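Diol-dehydratase (Roseburia inulinivorans, PDB 5I2A) probably acts as a lyase, a B12-independent glycyl radical enzyme that dehydrates diols such as 1,2-propanediol. Local coordinates at residues K188-C193 against C205-I210; G165-Q170 against P525-L530; M427-N432 against P441-K446. All blocks are in the same frame, centred on the assembly; numbering follows the deposited sequence.

Interaction 1 of 3, residues K188-C193 against C205-I210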
loop_
_atom_site.group_PDB
_atom_site.type_symbol
_atom_site.label_atom_id
_atom_site.label_comp_id
_atom_site.label_asym_id
_atom_site.label_seq_id
_atom_site.Cartn_x
_atom_site.Cartn_y
_atom_site.Cartn_z
ATOM N N LYS A 188 9.441 -5.531 -23.262
ATOM C CA LYS A 188 8.320 -5.810 -24.137
ATOM C C LYS A 188 6.980 -5.588 -23.413
ATOM O O LYS A 188 6.029 -5.085 -24.011
ATOM C CB LYS A 188 8.380 -7.221 -24.693
ATOM C CG LYS A 188 7.470 -7.403 -25.901
ATOM C CD LYS A 188 8.277 -7.352 -27.201
ATOM C CE LYS A 188 7.437 -6.906 -28.399
ATOM N NZ LYS A 188 7.483 -5.433 -28.631
ATOM N N GLU A 189 6.901 -5.940 -22.132
ATOM C CA GLU A 189 5.659 -5.700 -21.388
ATOM C C GLU A 189 5.443 -4.197 -21.164
ATOM O O GLU A 189 4.312 -3.714 -21.189
ATOM C CB GLU A 189 5.668 -6.439 -20.051
ATOM C CG GLU A 189 4.406 -6.232 -19.241
ATOM C CD GLU A 189 3.176 -6.795 -19.938
ATOM O OE1 GLU A 189 3.311 -7.801 -20.663
ATOM O OE2 GLU A 189 2.085 -6.226 -19.767
ATOM N N MET A 190 6.533 -3.461 -20.962
ATOM C CA MET A 190 6.456 -2.009 -20.815
ATOM C C MET A 190 5.745 -1.337 -21.995
ATOM O O MET A 190 5.040 -0.337 -21.822
ATOM C CB MET A 190 7.850 -1.425 -20.662
ATOM C CG MET A 190 8.461 -1.656 -19.295
ATOM S SD MET A 190 10.103 -0.923 -19.228
ATOM C CE MET A 190 10.414 -0.960 -17.460
ATOM N N GLU A 191 5.926 -1.907 -23.185
ATOM C CA GLU A 191 5.299 -1.391 -24.398
ATOM C C GLU A 191 3.779 -1.501 -24.376
ATOM O O GLU A 191 3.102 -0.758 -25.075
ATOM C CB GLU A 191 5.855 -2.112 -25.631
ATOM C CG GLU A 191 7.254 -1.660 -25.988
ATOM C CD GLU A 191 7.939 -2.554 -27.017
ATOM O OE1 GLU A 191 9.188 -2.583 -27.033
ATOM O OE2 GLU A 191 7.242 -3.223 -27.805
ATOM N N ASN A 192 3.245 -2.423 -23.579
ATOM C CA ASN A 192 1.802 -2.530 -23.418
ATOM C C ASN A 192 1.213 -1.478 -22.460
ATOM O O ASN A 192 -0.001 -1.374 -22.334
ATOM C CB ASN A 192 1.413 -3.923 -22.915
ATOM C CG ASN A 192 1.744 -5.024 -23.904
ATOM O OD1 ASN A 192 1.694 -4.828 -25.117
ATOM N ND2 ASN A 192 2.081 -6.201 -23.382
ATOM N N CYS A 193 2.069 -0.728 -21.772
ATOM C CA CYS A 193 1.609 0.271 -20.804
ATOM C C CYS A 193 1.566 1.672 -21.414
ATOM O O CYS A 193 2.526 2.104 -22.051
ATOM C CB CYS A 193 2.517 0.283 -19.568
ATOM S SG CYS A 193 2.809 -1.346 -18.861
ATOM N N CYS A 205 6.674 1.257 -12.268
ATOM C CA CYS A 205 7.669 1.259 -11.200
ATOM C C CYS A 205 8.182 -0.174 -10.924
ATOM O O CYS A 205 9.377 -0.388 -10.764
ATOM C CB CYS A 205 7.107 1.870 -9.917
ATOM S SG CYS A 205 8.348 2.146 -8.617
ATOM N N PHE A 206 7.272 -1.137 -10.855
ATOM C CA PHE A 206 7.640 -2.533 -10.608
ATOM C C PHE A 206 8.515 -3.075 -11.739
ATOM O O PHE A 206 9.544 -3.690 -11.489
ATOM C CB PHE A 206 6.389 -3.399 -10.439
ATOM C CG PHE A 206 6.674 -4.864 -10.333
ATOM C CD1 PHE A 206 7.290 -5.389 -9.208
ATOM C CD2 PHE A 206 6.331 -5.724 -11.365
ATOM C CE1 PHE A 206 7.560 -6.749 -9.118
ATOM C CE2 PHE A 206 6.590 -7.081 -11.275
ATOM C CZ PHE A 206 7.212 -7.593 -10.152
ATOM N N LEU A 207 8.109 -2.822 -12.982
ATOM C CA LEU A 207 8.889 -3.263 -14.138
ATOM C C LEU A 207 10.285 -2.610 -14.154
ATOM O O LEU A 207 11.264 -3.287 -14.425
ATOM C CB LEU A 207 8.134 -2.982 -15.447
ATOM C CG LEU A 207 6.813 -3.757 -15.628
ATOM C CD1 LEU A 207 6.112 -3.434 -16.941
ATOM C CD2 LEU A 207 7.040 -5.266 -15.522
ATOM N N GLU A 208 10.387 -1.316 -13.844
ATOM C CA GLU A 208 11.702 -0.669 -13.792
ATOM C C GLU A 208 12.554 -1.281 -12.694
ATOM O O GLU A 208 13.760 -1.427 -12.850
ATOM C CB GLU A 208 11.598 0.838 -13.547
ATOM C CG GLU A 208 10.798 1.608 -14.575
ATOM C CD GLU A 208 11.599 1.995 -15.798
ATOM O OE1 GLU A 208 12.733 1.486 -15.973
ATOM O OE2 GLU A 208 11.089 2.829 -16.583
ATOM N N SER A 209 11.914 -1.612 -11.576
ATOM C CA SER A 209 12.586 -2.260 -10.454
ATOM C C SER A 209 13.191 -3.608 -10.845
ATOM O O SER A 209 14.264 -3.970 -10.375
ATOM C CB SER A 209 11.616 -2.464 -9.291
ATOM O OG SER A 209 11.218 -1.214 -8.767
ATOM N N ILE A 210 12.495 -4.349 -11.694
ATOM C CA ILE A 210 13.043 -5.606 -12.182
ATOM C C ILE A 210 14.318 -5.364 -12.998
ATOM O O ILE A 210 15.316 -6.057 -12.810
ATOM C CB ILE A 210 12.030 -6.379 -13.027
ATOM C CG1 ILE A 210 10.855 -6.841 -12.155
ATOM C CG2 ILE A 210 12.711 -7.572 -13.718
ATOM C CD1 ILE A 210 9.714 -7.561 -12.942
#
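Met190 and Leu207 carry this contact. Their side chains run past each other in opposite directions. Met190 CG lies 3.8 Å from Leu207 CD1, and Met190 CE ends 3.7 Å from Leu207 CB. The methionine chain is extended beyond CG (chi2 -180°), and this carries its methyl to the side chain of Glu208. There Met190 CE meets Glu208 CD at 3.6 Å, the two chains crossing at about a right angle. The same leucine methyl, Leu207 CD1, is also reached by Glu189 CG at 4.0 Å and more loosely by Cys193 SG at 4.4 Å. No hydrogen bond joins the segments. An alanine in place of Met190 lacks the chain beyond CB, and a gap would probably open beside Leu207 CB and Glu208. The carboxylate of Glu189 turns away from Leu207 and forms a salt bridge with Lys203. Met190 also packs on Met204 and Leu211, so Met204, Leu207, Glu208 and Leu211 line one side of helix 200-233 for it. A type I beta turn from Met190 to Cys193 sets Cys193 SG near Leu207. The whole is typical of a helical hairpin, here at the protein surface, its two helices packed beside their connection.

Interaction 2 of 3, residues G165-Q170 against P525-L530. With EDO (1,2-ethanediol), chain C.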
loop_
_atom_site.group_PDB
_atom_site.type_symbol
_atom_site.label_atom_id
_atom_site.label_comp_id
_atom_site.label_asym_id
_atom_site.label_seq_id
_atom_site.Cartn_x
_atom_site.Cartn_y
_atom_site.Cartn_z
ATOM N N GLY A 165 10.390 -16.716 1.012
ATOM C CA GLY A 165 11.073 -17.760 0.271
ATOM C C GLY A 165 10.099 -18.860 -0.127
ATOM O O GLY A 165 9.034 -18.556 -0.647
ATOM N N HIS A 166 10.467 -20.115 0.132
ATOM C CA HIS A 166 9.607 -21.277 -0.122
ATOM C C HIS A 166 9.081 -21.263 -1.550
ATOM O O HIS A 166 7.882 -21.205 -1.798
ATOM C CB HIS A 166 8.459 -21.324 0.901
ATOM C CG HIS A 166 8.936 -21.624 2.281
ATOM N ND1 HIS A 166 9.694 -20.727 3.014
ATOM C CD2 HIS A 166 8.855 -22.745 3.034
ATOM C CE1 HIS A 166 10.029 -21.277 4.164
ATOM N NE2 HIS A 166 9.520 -22.498 4.209
ATOM N N VAL A 167 10.014 -21.294 -2.481
ATOM C CA VAL A 167 9.694 -21.152 -3.878
ATOM C C VAL A 167 10.757 -21.843 -4.729
ATOM O O VAL A 167 11.940 -21.908 -4.358
ATOM C CB VAL A 167 9.585 -19.655 -4.280
ATOM C CG1 VAL A 167 10.898 -18.934 -4.000
ATOM C CG2 VAL A 167 9.198 -19.504 -5.761
ATOM N N THR A 168 10.301 -22.390 -5.851
ATOM C CA THR A 168 11.162 -22.803 -6.942
ATOM C C THR A 168 10.929 -21.867 -8.116
ATOM O O THR A 168 9.904 -21.904 -8.792
ATOM C CB THR A 168 10.893 -24.236 -7.397
ATOM O OG1 THR A 168 11.205 -25.130 -6.337
ATOM C CG2 THR A 168 11.734 -24.563 -8.635
ATOM N N VAL A 169 11.931 -21.058 -8.356
ATOM C CA VAL A 169 11.886 -19.995 -9.316
ATOM C C VAL A 169 12.174 -20.601 -10.715
ATOM O O VAL A 169 12.506 -21.790 -10.824
ATOM C CB VAL A 169 12.921 -18.943 -8.861
ATOM C CG1 VAL A 169 14.293 -19.116 -9.533
ATOM C CG2 VAL A 169 12.372 -17.582 -8.793
ATOM N N GLN A 170 12.030 -19.818 -11.780
ATOM C CA GLN A 170 12.303 -20.318 -13.127
ATOM C C GLN A 170 13.809 -20.345 -13.443
ATOM O O GLN A 170 14.295 -19.528 -14.221
ATOM C CB GLN A 170 11.575 -19.463 -14.180
ATOM C CG GLN A 170 10.049 -19.607 -14.220
ATOM C CD GLN A 170 9.366 -18.486 -15.022
ATOM O OE1 GLN A 170 9.979 -17.863 -15.894
ATOM N NE2 GLN A 170 8.095 -18.221 -14.714
ATOM N N PRO A 525 11.442 -7.560 -6.283
ATOM C CA PRO A 525 11.419 -7.556 -7.745
ATOM C C PRO A 525 12.250 -8.668 -8.373
ATOM O O PRO A 525 11.835 -9.146 -9.419
ATOM C CB PRO A 525 11.979 -6.175 -8.113
ATOM C CG PRO A 525 12.522 -5.611 -6.851
ATOM C CD PRO A 525 11.845 -6.270 -5.714
ATOM N N PHE A 526 13.360 -9.095 -7.773
ATOM C CA PHE A 526 14.149 -10.112 -8.473
ATOM C C PHE A 526 13.507 -11.501 -8.392
ATOM O O PHE A 526 13.333 -12.167 -9.418
ATOM C CB PHE A 526 15.609 -10.194 -7.984
ATOM C CG PHE A 526 16.450 -11.066 -8.876
ATOM C CD1 PHE A 526 16.670 -10.691 -10.202
ATOM C CD2 PHE A 526 16.944 -12.289 -8.433
ATOM C CE1 PHE A 526 17.399 -11.502 -11.070
ATOM C CE2 PHE A 526 17.687 -13.108 -9.289
ATOM C CZ PHE A 526 17.908 -12.714 -10.613
ATOM N N GLU A 527 13.149 -11.944 -7.193
ATOM C CA GLU A 527 12.401 -13.196 -7.073
ATOM C C GLU A 527 11.113 -13.163 -7.924
ATOM O O GLU A 527 10.785 -14.137 -8.600
ATOM C CB GLU A 527 12.069 -13.491 -5.617
ATOM C CG GLU A 527 11.475 -14.880 -5.375
ATOM C CD GLU A 527 9.960 -14.906 -5.424
ATOM O OE1 GLU A 527 9.337 -13.824 -5.379
ATOM O OE2 GLU A 527 9.389 -16.017 -5.501
ATOM N N SER A 528 10.414 -12.033 -7.927
ATOM C CA SER A 528 9.147 -11.942 -8.661
ATOM C C SER A 528 9.307 -12.105 -10.177
ATOM O O SER A 528 8.455 -12.713 -10.827
ATOM C CB SER A 528 8.433 -10.608 -8.373
ATOM O OG SER A 528 8.029 -10.524 -7.021
ATOM N N CYS A 529 10.391 -11.576 -10.738
ATOM C CA CYS A 529 10.512 -11.567 -12.188
ATOM C C CYS A 529 10.716 -12.981 -12.717
ATOM O O CYS A 529 10.480 -13.243 -13.887
ATOM C CB CYS A 529 11.654 -10.650 -12.660
ATOM S SG CYS A 529 13.364 -11.241 -12.462
ATOM N N LEU A 530 11.119 -13.895 -11.838
ATOM C CA LEU A 530 11.301 -15.288 -12.233
ATOM C C LEU A 530 10.092 -16.176 -11.866
ATOM O O LEU A 530 10.188 -17.405 -11.848
ATOM C CB LEU A 530 12.583 -15.830 -11.603
ATOM C CG LEU A 530 13.847 -15.025 -11.904
ATOM C CD1 LEU A 530 15.047 -15.657 -11.225
ATOM C CD2 LEU A 530 14.041 -14.926 -13.426
HETATM C C1 EDO C . 9.953 -26.238 5.291
HETATM O O1 EDO C . 9.824 -25.681 3.985
HETATM C C2 EDO C . 10.938 -25.360 6.070
HETATM O O2 EDO C . 10.394 -24.054 6.349
HETATM O O HOH W 1 10.202 -15.014 -16.107
#
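Leu530 and Val169 meet closely where the end of helix 525-529 faces the chain leaving strand 165-167. Val169 CG2 presses on Leu530 CB at 3.3 Å, tighter than usual van der Waals contact. The other branch, Val169 CG1, lies 3.9 Å from Leu530 CD1. Both valine methyls therefore bear on the leucine, the two side chains passing at a slant. Val169 has an unusual chi1 of 94°, away from the staggered positions, which fits such tight packing.

The backbone of Leu530 adds the polar link. Gln170 N donates to Leu530 O at 3.0 Å, in the carbonyl plane. The side chain of Gln170 lies alongside the same carbonyl, with Gln170 CG 3.2 Å from Leu530 O. Beyond this its amide is held at both its oxygen and its nitrogen. Gln170 OE1 is hydrogen-bonded to Thr173 OG1 and to a water that also donates to Cys529 O, while NE2 donates to Asp532 OD1 and Gly445 O. These bonds fix the rotation of the amide. Gln170 is also the N-cap residue of helix 171-190.

Glu527 reaches Val167 from the helix. Its chain bends at chi2 (-92°), and Glu527 OE2 sits against both methyls of Val167, with CG2 at 3.5 Å, an apolar neighbour for a carboxylate oxygen.

On the strand, His166 NE2 donates to O2 of a 1,2-ethanediol at 2.8 Å, at the edge of the ring. The diol, probably from the crystallisation liquor, also binds Asp452, Glu440, His283 and Ser284. Strand 165-167 pairs in parallel with strand 283-285, and helix 525-529 packs among helices 171-190, 200-233 and 262-279. The contact thus ties the link between strand 165-167 and helix 171-190 to the end of helix 525-529.

Interaction 3 of 3, residues M427-N432 against P441-K446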
loop_
_atom_site.group_PDB
_atom_site.type_symbol
_atom_site.label_atom_id
_atom_site.label_comp_id
_atom_site.label_asym_id
_atom_site.label_seq_id
_atom_site.Cartn_x
_atom_site.Cartn_y
_atom_site.Cartn_z
ATOM N N MET A 427 -3.107 -30.432 -15.374
ATOM C CA MET A 427 -2.388 -31.689 -15.378
ATOM C C MET A 427 -0.937 -31.528 -15.858
ATOM O O MET A 427 -0.028 -32.094 -15.264
ATOM C CB MET A 427 -3.115 -32.715 -16.253
ATOM C CG MET A 427 -2.476 -34.086 -16.178
ATOM S SD MET A 427 -2.830 -34.869 -14.596
ATOM C CE MET A 427 -4.608 -35.009 -14.729
ATOM N N ASP A 428 -0.716 -30.763 -16.927
ATOM C CA ASP A 428 0.645 -30.568 -17.430
ATOM C C ASP A 428 1.526 -29.892 -16.365
ATOM O O ASP A 428 2.710 -30.174 -16.258
ATOM C CB ASP A 428 0.670 -29.700 -18.695
ATOM C CG ASP A 428 0.152 -30.423 -19.946
ATOM O OD1 ASP A 428 -0.161 -31.619 -19.884
ATOM O OD2 ASP A 428 0.087 -29.773 -21.003
ATOM N N GLU A 429 0.946 -28.957 -15.626
ATOM C CA GLU A 429 1.700 -28.233 -14.608
ATOM C C GLU A 429 2.020 -29.174 -13.456
ATOM O O GLU A 429 3.150 -29.250 -13.009
ATOM C CB GLU A 429 0.912 -27.012 -14.118
ATOM C CG GLU A 429 0.894 -25.877 -15.126
ATOM C CD GLU A 429 -0.111 -24.786 -14.778
ATOM O OE1 GLU A 429 -1.032 -25.038 -13.970
ATOM O OE2 GLU A 429 0.020 -23.682 -15.324
ATOM N N ALA A 430 1.006 -29.902 -13.011
ATOM C CA ALA A 430 1.120 -30.771 -11.857
ATOM C C ALA A 430 2.164 -31.846 -12.116
ATOM O O ALA A 430 2.925 -32.205 -11.220
ATOM C CB ALA A 430 -0.241 -31.402 -11.523
ATOM N N ARG A 431 2.212 -32.334 -13.354
ATOM C CA ARG A 431 3.182 -33.352 -13.735
ATOM C C ARG A 431 4.608 -32.864 -13.625
ATOM O O ARG A 431 5.533 -33.664 -13.510
ATOM C CB ARG A 431 2.932 -33.834 -15.167
ATOM C CG ARG A 431 2.106 -35.090 -15.214
ATOM C CD ARG A 431 1.898 -35.591 -16.634
ATOM N NE ARG A 431 0.848 -36.600 -16.678
ATOM C CZ ARG A 431 0.277 -37.027 -17.796
ATOM N NH1 ARG A 431 0.660 -36.532 -18.969
ATOM N NH2 ARG A 431 -0.663 -37.961 -17.748
ATOM N N ASN A 432 4.781 -31.552 -13.672
ATOM C CA ASN A 432 6.102 -30.975 -13.572
ATOM C C ASN A 432 6.416 -30.509 -12.153
ATOM O O ASN A 432 7.282 -29.667 -11.954
ATOM C CB ASN A 432 6.244 -29.808 -14.546
ATOM C CG ASN A 432 7.682 -29.395 -14.729
ATOM O OD1 ASN A 432 8.542 -30.244 -14.901
ATOM N ND2 ASN A 432 7.960 -28.093 -14.634
ATOM N N PRO A 441 4.652 -29.732 -1.995
ATOM C CA PRO A 441 4.700 -29.771 -3.462
ATOM C C PRO A 441 4.229 -28.478 -4.122
ATOM O O PRO A 441 3.378 -27.774 -3.582
ATOM C CB PRO A 441 3.764 -30.938 -3.807
ATOM C CG PRO A 441 2.827 -31.026 -2.675
ATOM C CD PRO A 441 3.537 -30.516 -1.444
ATOM N N GLN A 442 4.772 -28.161 -5.286
ATOM C CA GLN A 442 4.391 -26.927 -5.938
ATOM C C GLN A 442 4.625 -27.049 -7.444
ATOM O O GLN A 442 5.493 -27.808 -7.892
ATOM C CB GLN A 442 5.211 -25.780 -5.370
ATOM C CG GLN A 442 5.395 -24.625 -6.240
ATOM C CD GLN A 442 6.409 -23.621 -5.746
ATOM O OE1 GLN A 442 7.502 -23.468 -6.301
ATOM N NE2 GLN A 442 6.081 -23.002 -4.628
ATOM N N VAL A 443 3.837 -26.322 -8.225
ATOM C CA VAL A 443 4.134 -26.088 -9.642
ATOM C C VAL A 443 5.223 -25.032 -9.712
ATOM O O VAL A 443 5.009 -23.900 -9.306
ATOM C CB VAL A 443 2.881 -25.621 -10.415
ATOM C CG1 VAL A 443 3.241 -25.238 -11.857
ATOM C CG2 VAL A 443 1.802 -26.708 -10.369
ATOM N N PRO A 444 6.405 -25.398 -10.205
ATOM C CA PRO A 444 7.537 -24.471 -10.131
ATOM C C PRO A 444 7.386 -23.287 -11.076
ATOM O O PRO A 444 6.790 -23.435 -12.124
ATOM C CB PRO A 444 8.739 -25.346 -10.551
ATOM C CG PRO A 444 8.150 -26.377 -11.419
ATOM C CD PRO A 444 6.767 -26.665 -10.854
ATOM N N GLY A 445 7.904 -22.134 -10.677
ATOM C CA GLY A 445 7.947 -20.958 -11.516
ATOM C C GLY A 445 6.620 -20.232 -11.678
ATOM O O GLY A 445 6.526 -19.317 -12.484
ATOM N N LYS A 446 5.603 -20.639 -10.925
ATOM C CA LYS A 446 4.259 -20.081 -11.066
ATOM C C LYS A 446 3.551 -19.840 -9.732
ATOM O O LYS A 446 2.369 -19.485 -9.705
ATOM C CB LYS A 446 3.379 -21.022 -11.916
ATOM C CG LYS A 446 3.857 -21.219 -13.358
ATOM C CD LYS A 446 2.870 -22.049 -14.181
ATOM C CE LYS A 446 3.330 -22.145 -15.626
ATOM N NZ LYS A 446 2.340 -22.860 -16.473
HETATM O O HOH W 2 6.263 -25.500 -14.097
#
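Glu429 and Lys446 form the charged part of this contact. Lys446 NZ donates to Glu429 OE2 at 2.7 Å in a salt bridge, meeting the oxygen on its anti side and 16° out of the carboxylate plane. Both chains are extended beyond CG and cross at about a right angle, so the bridge is made at their ends. The other oxygen, Glu429 OE1, accepts from Thr426 N and is hydrogen-bonded to Tyr548 OH.

The apolar part lies nearer the helix. Val443 sets both methyls against the stem of Glu429, with Val443 CG1 3.7 Å from Glu429 CB. Val443 CG2 also lies 4.2 Å from Ala430 N. Pro444 CD touches Asn432 O at 3.2 Å, and the proline CG lies 3.6 Å from Asn432 ND2.

A water makes the third kind of link. It accepts from Asn432 ND2 and donates to Pro444 O, while Asn432 OD1 is bound by Arg289. The type II turn from Val443 to Lys446 follows the hairpin of strands 434-436 and 440-442, which probably carries the cysteine loop of glycyl radical enzymes. Glu429 is gripped through both oxygens, and its negative charge is probably balanced at least in part by Lys446.

How the interactions relate
From the N terminus, residues 165-170 come first, and their contact with 525-530 is made only some 350 residues later. Interaction 2 therefore closes a long loop, and both other contacts nest inside it. Interaction 1 closes a short loop between helices 171-190 and 200-233. Interaction 3 closes another, around the hairpin of strands 434-436 and 440-442. These two follow in series without touching, their nearest atoms about 12 Å apart. Interaction 2 touches both. Ile210 and Phe206 pack on helix 525-529, and Thr168 O is probably hydrogen-bonded to Gly445 N. Interaction 2 thereby connects the outer helical hairpin with the turn after strand 440-442.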